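Long-range contacts in putative Endoribonuclease L-PSP (Entamoeba histolytica, PDB 3M1X), which is of unproven function but belongs to the RutC (YjgF/YER057c/UK114) family and may have deaminase activity: residues A[98-103]-A[124-129]; A[72-77]-A[138-143]; A[93-98]-A[142-147]. One frame throughout, in Å; residues are numbered along the deposited sequence.

Interaction 1: residues A[98-103]-A[124-129]; sequences TTCLLA and PARACF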
loop_
_atom_site.group_PDB
_atom_site.type_symbol
_atom_site.label_atom_id
_atom_site.label_comp_id
_atom_site.label_asym_id
_atom_site.label_seq_id
_atom_site.Cartn_x
_atom_site.Cartn_y
_atom_site.Cartn_z
ATOM N N THR A 98 7.311 1.372 5.146
ATOM C CA THR A 98 7.584 1.566 3.735
ATOM C C THR A 98 6.946 0.468 2.903
ATOM O O THR A 98 6.636 -0.600 3.413
ATOM C CB THR A 98 9.092 1.582 3.462
ATOM O OG1 THR A 98 9.579 0.265 3.636
ATOM C CG2 THR A 98 9.855 2.560 4.319
ATOM N N THR A 99 6.781 0.771 1.638
ATOM C CA THR A 99 6.426 -0.207 0.659
ATOM C C THR A 99 7.431 -0.048 -0.474
ATOM O O THR A 99 7.613 1.065 -1.007
ATOM C CB THR A 99 4.992 -0.084 0.146
ATOM O OG1 THR A 99 4.121 -0.112 1.279
ATOM C CG2 THR A 99 4.639 -1.248 -0.790
ATOM N N CYS A 100 8.070 -1.146 -0.853
ATOM C CA CYS A 100 9.199 -1.179 -1.790
ATOM C C CYS A 100 8.825 -1.996 -3.010
ATOM O O CYS A 100 8.579 -3.195 -2.887
ATOM C CB CYS A 100 10.423 -1.763 -1.096
ATOM S SG CYS A 100 10.953 -0.852 0.367
ATOM N N LEU A 101 8.727 -1.300 -4.147
ATOM C CA LEU A 101 8.277 -1.880 -5.406
ATOM C C LEU A 101 9.427 -2.020 -6.332
ATOM O O LEU A 101 10.178 -1.042 -6.568
ATOM C CB LEU A 101 7.209 -1.004 -6.037
ATOM C CG LEU A 101 5.928 -0.750 -5.243
ATOM C CD1 LEU A 101 6.057 0.344 -4.209
ATOM C CD2 LEU A 101 4.786 -0.412 -6.250
ATOM N N LEU A 102 9.619 -3.187 -6.893
ATOM C CA LEU A 102 10.717 -3.456 -7.860
ATOM C C LEU A 102 10.167 -3.786 -9.202
ATOM O O LEU A 102 9.161 -4.471 -9.307
ATOM C CB LEU A 102 11.557 -4.641 -7.335
ATOM C CG LEU A 102 12.263 -4.380 -6.030
ATOM C CD1 LEU A 102 12.778 -5.724 -5.466
ATOM C CD2 LEU A 102 13.368 -3.369 -6.175
ATOM N N ALA A 103 10.893 -3.421 -10.224
ATOM C CA ALA A 103 10.576 -3.866 -11.588
ATOM C C ALA A 103 10.927 -5.324 -11.749
ATOM O O ALA A 103 10.347 -6.009 -12.607
ATOM C CB ALA A 103 11.300 -3.007 -12.656
ATOM N N PRO A 124 11.908 0.339 9.837
ATOM C CA PRO A 124 10.465 0.476 9.602
ATOM C C PRO A 124 9.792 -0.883 9.399
ATOM O O PRO A 124 10.464 -1.842 8.942
ATOM C CB PRO A 124 10.356 1.326 8.328
ATOM C CG PRO A 124 11.662 2.101 8.307
ATOM C CD PRO A 124 12.682 1.175 8.877
ATOM N N ALA A 125 8.515 -0.934 9.577
ATOM C CA ALA A 125 7.754 -1.992 8.993
ATOM C C ALA A 125 7.876 -1.904 7.492
ATOM O O ALA A 125 8.104 -0.823 6.941
ATOM C CB ALA A 125 6.293 -1.962 9.459
ATOM N N ARG A 126 7.662 -2.992 6.762
ATOM C CA ARG A 126 7.945 -3.039 5.331
ATOM C C ARG A 126 7.134 -4.088 4.614
ATOM O O ARG A 126 6.862 -5.159 5.147
ATOM C CB ARG A 126 9.438 -3.308 5.107
ATOM C CG ARG A 126 9.886 -3.080 3.672
ATOM C CD ARG A 126 11.384 -3.171 3.521
ATOM N NE ARG A 126 11.844 -4.549 3.583
ATOM C CZ ARG A 126 13.052 -4.903 3.236
ATOM N NH1 ARG A 126 13.993 -4.021 2.972
ATOM N NH2 ARG A 126 13.351 -6.212 3.186
ATOM N N ALA A 127 6.758 -3.767 3.375
ATOM C CA ALA A 127 6.304 -4.748 2.414
ATOM C C ALA A 127 6.978 -4.505 1.113
ATOM O O ALA A 127 7.168 -3.367 0.705
ATOM C CB ALA A 127 4.795 -4.691 2.227
ATOM N N CYS A 128 7.350 -5.567 0.439
ATOM C CA CYS A 128 8.083 -5.502 -0.829
ATOM C C CYS A 128 7.474 -6.472 -1.833
ATOM O O CYS A 128 6.959 -7.526 -1.512
ATOM C CB CYS A 128 9.548 -5.976 -0.643
ATOM S SG CYS A 128 10.471 -5.144 0.608
ATOM N N PHE A 129 7.559 -6.091 -3.097
ATOM C CA PHE A 129 7.093 -6.954 -4.176
ATOM C C PHE A 129 7.660 -6.462 -5.468
ATOM O O PHE A 129 8.109 -5.314 -5.608
ATOM C CB PHE A 129 5.547 -7.028 -4.245
ATOM C CG PHE A 129 4.848 -5.710 -4.548
ATOM C CD1 PHE A 129 4.472 -5.373 -5.795
ATOM C CD2 PHE A 129 4.558 -4.859 -3.500
ATOM C CE1 PHE A 129 3.830 -4.163 -6.042
ATOM C CE2 PHE A 129 3.927 -3.682 -3.748
ATOM C CZ PHE A 129 3.530 -3.347 -4.978
#
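Phe-129 meets Leu-101 because its first torsion (chi1 63°) places CG between the backbone N and the carbonyl carbon. The two side chains then run side by side in the same direction, and Leu-101 CD2 comes to 3.4 Å from Phe-129 CZ, a close fit of branched aliphatic against ring. Thr-99 adds its methyl CG2 at the edge of the same ring, 3.9 Å from Phe-129 CE2; the small beta-branched residue suits an extended strand and puts a methyl at the ring edge.

The other face of the sheet carries Thr-98, Cys-100, Arg-126 and Cys-128. Arg-126 starts out extended and bends at chi3 (75°), its CG passing 3.4 Å from Thr-98 OG1, a hydroxyl bonded to Tyr-115 of helix 108-119. Cys-128 SG lies over one face of the guanidinium, offset toward its rim, and its thiol packs against Cys-100, with SG 3.8 Å from Cys-100 CB; small cysteines suit the place, since Phe-108, Phe-111 and Tyr-115 of helix 108-119 pack on them. The guanidinium is fixed by Asn-112, by a cation-pi contact with Tyr-115 and by a citrate, probably from the crystallisation liquor, bonded to Arg-126 NE and Cys-128 N.

Five backbone bonds zip the strands together in parallel, the first from Thr-98 N to Ala-125 O (2.9 Å), the last from Leu-102 N to Phe-129 O (2.9 Å). Phe-129 also meets Phe-129 of both neighbouring subunits edge-to-face, so the Leu-101 face looks into the trimer centre. Parallel neighbours joined through helix 108-119 form a beta-alpha-beta crossover, as in the trimeric YjgF/YER057c/UK114 fold, where an arginine at a subunit interface commonly binds a ligand carboxylate; the citrate held by Arg-126 is consistent with such a pocket.

Interaction 2: residues A[72-77]-A[138-143]; sequences EQSKQV and ALVEVE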
loop_
_atom_site.group_PDB
_atom_site.type_symbol
_atom_site.label_atom_id
_atom_site.label_comp_id
_atom_site.label_asym_id
_atom_site.label_seq_id
_atom_site.Cartn_x
_atom_site.Cartn_y
_atom_site.Cartn_z
ATOM N N GLU A 72 22.025 2.666 -8.929
ATOM C CA GLU A 72 21.896 4.084 -9.102
ATOM C C GLU A 72 20.508 4.609 -8.785
ATOM O O GLU A 72 20.363 5.617 -8.053
ATOM C CB GLU A 72 22.290 4.468 -10.526
ATOM C CG GLU A 72 23.797 4.372 -10.802
ATOM C CD GLU A 72 24.106 4.187 -12.255
ATOM O OE1 GLU A 72 25.257 4.393 -12.494
ATOM O OE2 GLU A 72 23.359 3.755 -13.120
ATOM N N GLN A 73 19.500 3.920 -9.274
ATOM C CA GLN A 73 18.168 4.352 -8.990
ATOM C C GLN A 73 17.779 4.132 -7.545
ATOM O O GLN A 73 17.066 4.974 -6.991
ATOM C CB GLN A 73 17.135 3.692 -9.908
ATOM C CG GLN A 73 17.276 4.138 -11.353
ATOM C CD GLN A 73 16.209 3.619 -12.288
ATOM O OE1 GLN A 73 15.137 3.197 -11.844
ATOM N NE2 GLN A 73 16.522 3.627 -13.589
ATOM N N SER A 74 18.177 3.033 -6.935
ATOM C CA SER A 74 17.854 2.788 -5.531
ATOM C C SER A 74 18.430 3.819 -4.624
ATOM O O SER A 74 17.775 4.338 -3.688
ATOM C CB SER A 74 18.255 1.395 -5.098
ATOM O OG SER A 74 17.595 0.387 -5.796
ATOM N N LYS A 75 19.705 4.216 -4.852
ATOM C CA LYS A 75 20.299 5.239 -4.043
ATOM C C LYS A 75 19.568 6.531 -4.199
ATOM O O LYS A 75 19.316 7.239 -3.222
ATOM C CB LYS A 75 21.775 5.389 -4.462
ATOM C CG LYS A 75 22.659 4.288 -4.047
ATOM C CD LYS A 75 24.016 4.327 -4.729
ATOM C CE LYS A 75 24.811 3.108 -4.333
ATOM N NZ LYS A 75 26.259 3.353 -4.827
ATOM N N GLN A 76 19.186 6.892 -5.400
ATOM C CA GLN A 76 18.465 8.114 -5.664
ATOM C C GLN A 76 17.094 8.119 -4.999
ATOM O O GLN A 76 16.649 9.127 -4.460
ATOM C CB GLN A 76 18.343 8.431 -7.133
ATOM C CG GLN A 76 17.791 9.848 -7.425
ATOM C CD GLN A 76 18.759 10.928 -6.921
ATOM O OE1 GLN A 76 19.904 10.907 -7.355
ATOM N NE2 GLN A 76 18.342 11.853 -6.110
ATOM N N VAL A 77 16.391 6.992 -5.061
ATOM C CA VAL A 77 15.101 6.881 -4.422
ATOM C C VAL A 77 15.217 7.155 -2.922
ATOM O O VAL A 77 14.432 7.907 -2.343
ATOM C CB VAL A 77 14.467 5.509 -4.660
ATOM C CG1 VAL A 77 13.315 5.177 -3.642
ATOM C CG2 VAL A 77 13.936 5.371 -6.120
ATOM N N ALA A 138 10.737 2.989 -14.445
ATOM C CA ALA A 138 11.627 2.920 -13.270
ATOM C C ALA A 138 11.894 1.520 -12.854
ATOM O O ALA A 138 11.026 0.616 -12.966
ATOM C CB ALA A 138 10.899 3.689 -12.106
ATOM N N LEU A 139 13.041 1.299 -12.258
ATOM C CA LEU A 139 13.375 0.005 -11.757
ATOM C C LEU A 139 12.941 -0.271 -10.312
ATOM O O LEU A 139 12.946 -1.383 -9.839
ATOM C CB LEU A 139 14.898 -0.184 -11.810
ATOM C CG LEU A 139 15.521 -0.203 -13.210
ATOM C CD1 LEU A 139 16.992 -0.427 -13.061
ATOM C CD2 LEU A 139 14.801 -1.242 -14.151
ATOM N N VAL A 140 12.627 0.800 -9.582
ATOM C CA VAL A 140 12.344 0.764 -8.140
ATOM C C VAL A 140 11.541 1.989 -7.788
ATOM O O VAL A 140 11.795 3.064 -8.308
ATOM C CB VAL A 140 13.646 0.649 -7.348
ATOM C CG1 VAL A 140 14.677 1.703 -7.739
ATOM C CG2 VAL A 140 13.394 0.678 -5.855
ATOM N N GLU A 141 10.583 1.808 -6.877
ATOM C CA GLU A 141 9.747 2.843 -6.357
ATOM C C GLU A 141 9.561 2.577 -4.889
ATOM O O GLU A 141 9.263 1.439 -4.526
ATOM C CB GLU A 141 8.415 2.816 -7.109
ATOM C CG GLU A 141 7.416 3.861 -6.664
ATOM C CD GLU A 141 6.007 3.657 -7.291
ATOM O OE1 GLU A 141 5.995 3.627 -8.438
ATOM O OE2 GLU A 141 5.054 3.487 -6.515
ATOM N N VAL A 142 9.671 3.573 -4.007
ATOM C CA VAL A 142 9.503 3.376 -2.552
ATOM C C VAL A 142 8.610 4.482 -2.013
ATOM O O VAL A 142 8.899 5.655 -2.210
ATOM C CB VAL A 142 10.833 3.345 -1.810
ATOM C CG1 VAL A 142 10.540 3.125 -0.277
ATOM C CG2 VAL A 142 11.766 2.212 -2.322
ATOM N N GLU A 143 7.528 4.082 -1.400
ATOM C CA GLU A 143 6.648 5.001 -0.646
ATOM C C GLU A 143 6.793 4.756 0.833
ATOM O O GLU A 143 7.338 3.724 1.277
ATOM C CB GLU A 143 5.195 4.845 -1.064
ATOM C CG GLU A 143 4.668 3.414 -0.848
ATOM C CD GLU A 143 3.258 3.222 -1.146
ATOM O OE1 GLU A 143 2.518 4.066 -1.535
ATOM O OE2 GLU A 143 2.809 2.023 -1.006
HETATM O O HOH W 1 13.512 4.375 -9.950
#
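Polar contact between the helix and the strand is concentrated on Gln-73, whose carbonyl oxygen accepts the backbone N-H of Leu-139. Leu-139 N lies 2.9 Å from Gln-73 OE1, and the bond is nearly straight (169° at the hydrogen), with the donor tilted somewhat from the amide plane. A water molecule donates hydrogen bonds to Gln-73 OE1 (2.8 Å) and to Val-140 O (2.7 Å), bridging the side chain to the start of the strand. The oxygen thus has two donors, while NE2 gives a hydrogen bond to Gly-67 O; with both ends of the amide engaged, its flip is settled. Glutamine suits this place because its chain, extended beyond CG, spans the gap between helix and strand and offers both an acceptor and a donor.

Van der Waals contacts fill the rest. Leu-139 crosses the Gln-73 side chain at about a right angle, its CB 3.4 Å from Gln-73 OE1. Val-140 points CG1 at the helix, its torsion (chi1 52°) setting that methyl between backbone N and carbonyl carbon; there Val-140 CG1 touches Gln-73 CB at 3.8 Å and also meets Ser-74 OG, a hydroxyl bonded within the helix to Ile-70 O. One turn further on, Val-77 divides its branches: CG1 packs 3.6 Å from Val-142 CB, whereas CG2 rests against Val-140 O and CG1. Compact beta-branched valines are at home in a strand and pack closely against a helix.

Phe-111 of helix 108-119 also touches Ser-74, Val-140 and Val-142. The axes of 72-77 and 140-143 approach to 8.4 Å and run 18° apart, with helices packed on one face of a mixed sheet, as in the alpha+beta, chorismate mutase-like fold of the YjgF/YER057c/UK114 family.

Interaction 3: residues A[93-98]-A[142-147]; sequences DKVVKT and VECIAT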
loop_
_atom_site.group_PDB
_atom_site.type_symbol
_atom_site.label_atom_id
_atom_site.label_comp_id
_atom_site.label_asym_id
_atom_site.label_seq_id
_atom_site.Cartn_x
_atom_site.Cartn_y
_atom_site.Cartn_z
ATOM N N ASP A 93 14.495 8.485 10.501
ATOM C CA ASP A 93 14.267 7.774 11.762
ATOM C C ASP A 93 12.845 7.796 12.230
ATOM O O ASP A 93 12.472 6.984 13.080
ATOM C CB ASP A 93 15.113 8.386 12.908
ATOM C CG ASP A 93 16.522 7.972 12.893
ATOM O OD1 ASP A 93 16.940 7.028 12.207
ATOM O OD2 ASP A 93 17.316 8.621 13.609
ATOM N N LYS A 94 12.019 8.660 11.656
ATOM C CA LYS A 94 10.599 8.749 11.971
ATOM C C LYS A 94 9.714 7.981 11.016
ATOM O O LYS A 94 8.490 8.046 11.105
ATOM C CB LYS A 94 10.203 10.208 12.096
ATOM C CG LYS A 94 10.696 10.869 13.378
ATOM C CD LYS A 94 10.378 12.339 13.415
ATOM C CE LYS A 94 10.835 12.982 14.748
ATOM N NZ LYS A 94 10.477 14.412 14.814
ATOM N N VAL A 95 10.285 7.229 10.069
ATOM C CA VAL A 95 9.533 6.421 9.147
ATOM C C VAL A 95 8.952 5.225 9.889
ATOM O O VAL A 95 9.695 4.463 10.520
ATOM C CB VAL A 95 10.342 6.015 7.936
ATOM C CG1 VAL A 95 9.588 5.019 7.064
ATOM C CG2 VAL A 95 10.748 7.241 7.141
ATOM N N VAL A 96 7.653 5.012 9.769
ATOM C CA VAL A 96 7.016 3.846 10.455
ATOM C C VAL A 96 6.854 2.697 9.523
ATOM O O VAL A 96 6.927 1.537 10.009
ATOM C CB VAL A 96 5.643 4.164 11.139
ATOM C CG1 VAL A 96 5.871 5.249 12.146
ATOM C CG2 VAL A 96 4.487 4.500 10.154
ATOM N N LYS A 97 6.646 2.903 8.239
ATOM C CA LYS A 97 6.314 1.840 7.307
ATOM C C LYS A 97 6.740 2.280 5.937
ATOM O O LYS A 97 6.487 3.412 5.538
ATOM C CB LYS A 97 4.767 1.608 7.346
ATOM C CG LYS A 97 4.141 0.772 6.268
ATOM C CD LYS A 97 4.558 -0.663 6.359
ATOM C CE LYS A 97 3.746 -1.621 5.384
ATOM N NZ LYS A 97 3.841 -1.112 4.005
ATOM N N THR A 98 7.311 1.372 5.146
ATOM C CA THR A 98 7.584 1.566 3.735
ATOM C C THR A 98 6.946 0.468 2.903
ATOM O O THR A 98 6.636 -0.600 3.413
ATOM C CB THR A 98 9.092 1.582 3.462
ATOM O OG1 THR A 98 9.579 0.265 3.636
ATOM C CG2 THR A 98 9.855 2.560 4.319
ATOM N N VAL A 142 9.671 3.573 -4.007
ATOM C CA VAL A 142 9.503 3.376 -2.552
ATOM C C VAL A 142 8.610 4.482 -2.013
ATOM O O VAL A 142 8.899 5.655 -2.210
ATOM C CB VAL A 142 10.833 3.345 -1.810
ATOM C CG1 VAL A 142 10.540 3.125 -0.277
ATOM C CG2 VAL A 142 11.766 2.212 -2.322
ATOM N N GLU A 143 7.528 4.082 -1.400
ATOM C CA GLU A 143 6.648 5.001 -0.646
ATOM C C GLU A 143 6.793 4.756 0.833
ATOM O O GLU A 143 7.338 3.724 1.277
ATOM C CB GLU A 143 5.195 4.845 -1.064
ATOM C CG GLU A 143 4.668 3.414 -0.848
ATOM C CD GLU A 143 3.258 3.222 -1.146
ATOM O OE1 GLU A 143 2.518 4.066 -1.535
ATOM O OE2 GLU A 143 2.809 2.023 -1.006
ATOM N N CYS A 144 6.319 5.670 1.661
ATOM C CA CYS A 144 6.357 5.465 3.125
ATOM C C CYS A 144 5.358 6.316 3.853
ATOM O O CYS A 144 4.803 7.261 3.294
ATOM C CB CYS A 144 7.773 5.689 3.628
ATOM S SG CYS A 144 8.279 7.413 3.768
ATOM N N ILE A 145 5.170 5.971 5.122
ATOM C CA ILE A 145 4.467 6.802 6.058
ATOM C C ILE A 145 5.370 7.038 7.230
ATOM O O ILE A 145 6.110 6.155 7.677
ATOM C CB ILE A 145 3.099 6.217 6.524
ATOM C CG1 ILE A 145 2.320 7.241 7.404
ATOM C CG2 ILE A 145 3.298 4.911 7.236
ATOM C CD1 ILE A 145 1.064 6.671 7.970
ATOM N N ALA A 146 5.357 8.259 7.736
ATOM C CA ALA A 146 6.210 8.696 8.819
ATOM C C ALA A 146 5.429 9.497 9.796
ATOM O O ALA A 146 4.306 9.974 9.551
ATOM C CB ALA A 146 7.393 9.517 8.292
ATOM N N THR A 147 5.998 9.727 10.997
ATOM C CA THR A 147 5.470 10.648 11.963
ATOM C C THR A 147 6.242 11.947 11.919
ATOM O O THR A 147 7.402 12.008 11.630
ATOM C CB THR A 147 5.468 10.068 13.378
ATOM O OG1 THR A 147 4.816 10.916 14.289
ATOM C CG2 THR A 147 6.869 9.715 13.890
#
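Val-142 CG1 approaches Thr-98 CB at 4.3 Å, midway along two antiparallel strands. Glu-143 follows with its backbone O near Thr-98 CA, while its carboxylate turns away to another chain, where Lys-97 of a neighbouring subunit is its salt-bridge partner; a long acidic side chain suits this interface position.

Cys-144 forms a non-hydrogen-bonded pair with Thr-98, its CB 3.8 Å from Thr-98 CG2 and 3.9 Å from Val-95 CG1. Its SG, set between backbone N and carbonyl carbon (chi1 77°), comes to 4.2 Å from Val-95 CG2; a small residue fits this close pairing.

Ile-145 N bonds Lys-97 O at 2.9 Å. Its own O receives Val-96 N at 2.8 Å and, more weakly, Lys-97 N at 3.3 Å. Val-96 and Lys-97 both face Ile-145, a classic beta bulge that shifts the register by one.

Ala-146, with only a methyl, lets Val-95 come close, and Thr-147 N closes the ladder on Lys-94 O at 3.0 Å.

On the face of Val-95 and Ala-146 lies Leu-85 of helix 70-87, joined at Val-95 by Phe-119 of helix 108-119; strand 125-130 flanks strand 95-102 on the side away from strand 140-146.

Overall arrangement
Strand 95-102 is the common element of interactions 1 and 3, which share Thr-98: strand 125-130 pairs with it in parallel, strand 140-146 antiparallel. Interaction 2 sets helix 70-87 against strand 140-146 and shares Val-142 and Glu-143 with interaction 3. The centre of interaction 1 is about 11 Å from that of each of the others, whereas the centres of interactions 2 and 3 lie about 15 Å apart, on opposite sides of the chain's centre. Probable backbone bonds tie the contacts together, Leu-101 N to Glu-141 O at 2.8 Å and Ala-125 N to Val-96 O at 3.0 Å. The citrate sits at interaction 1, about 3 Å from the Arg-126 side chain between nearest atoms.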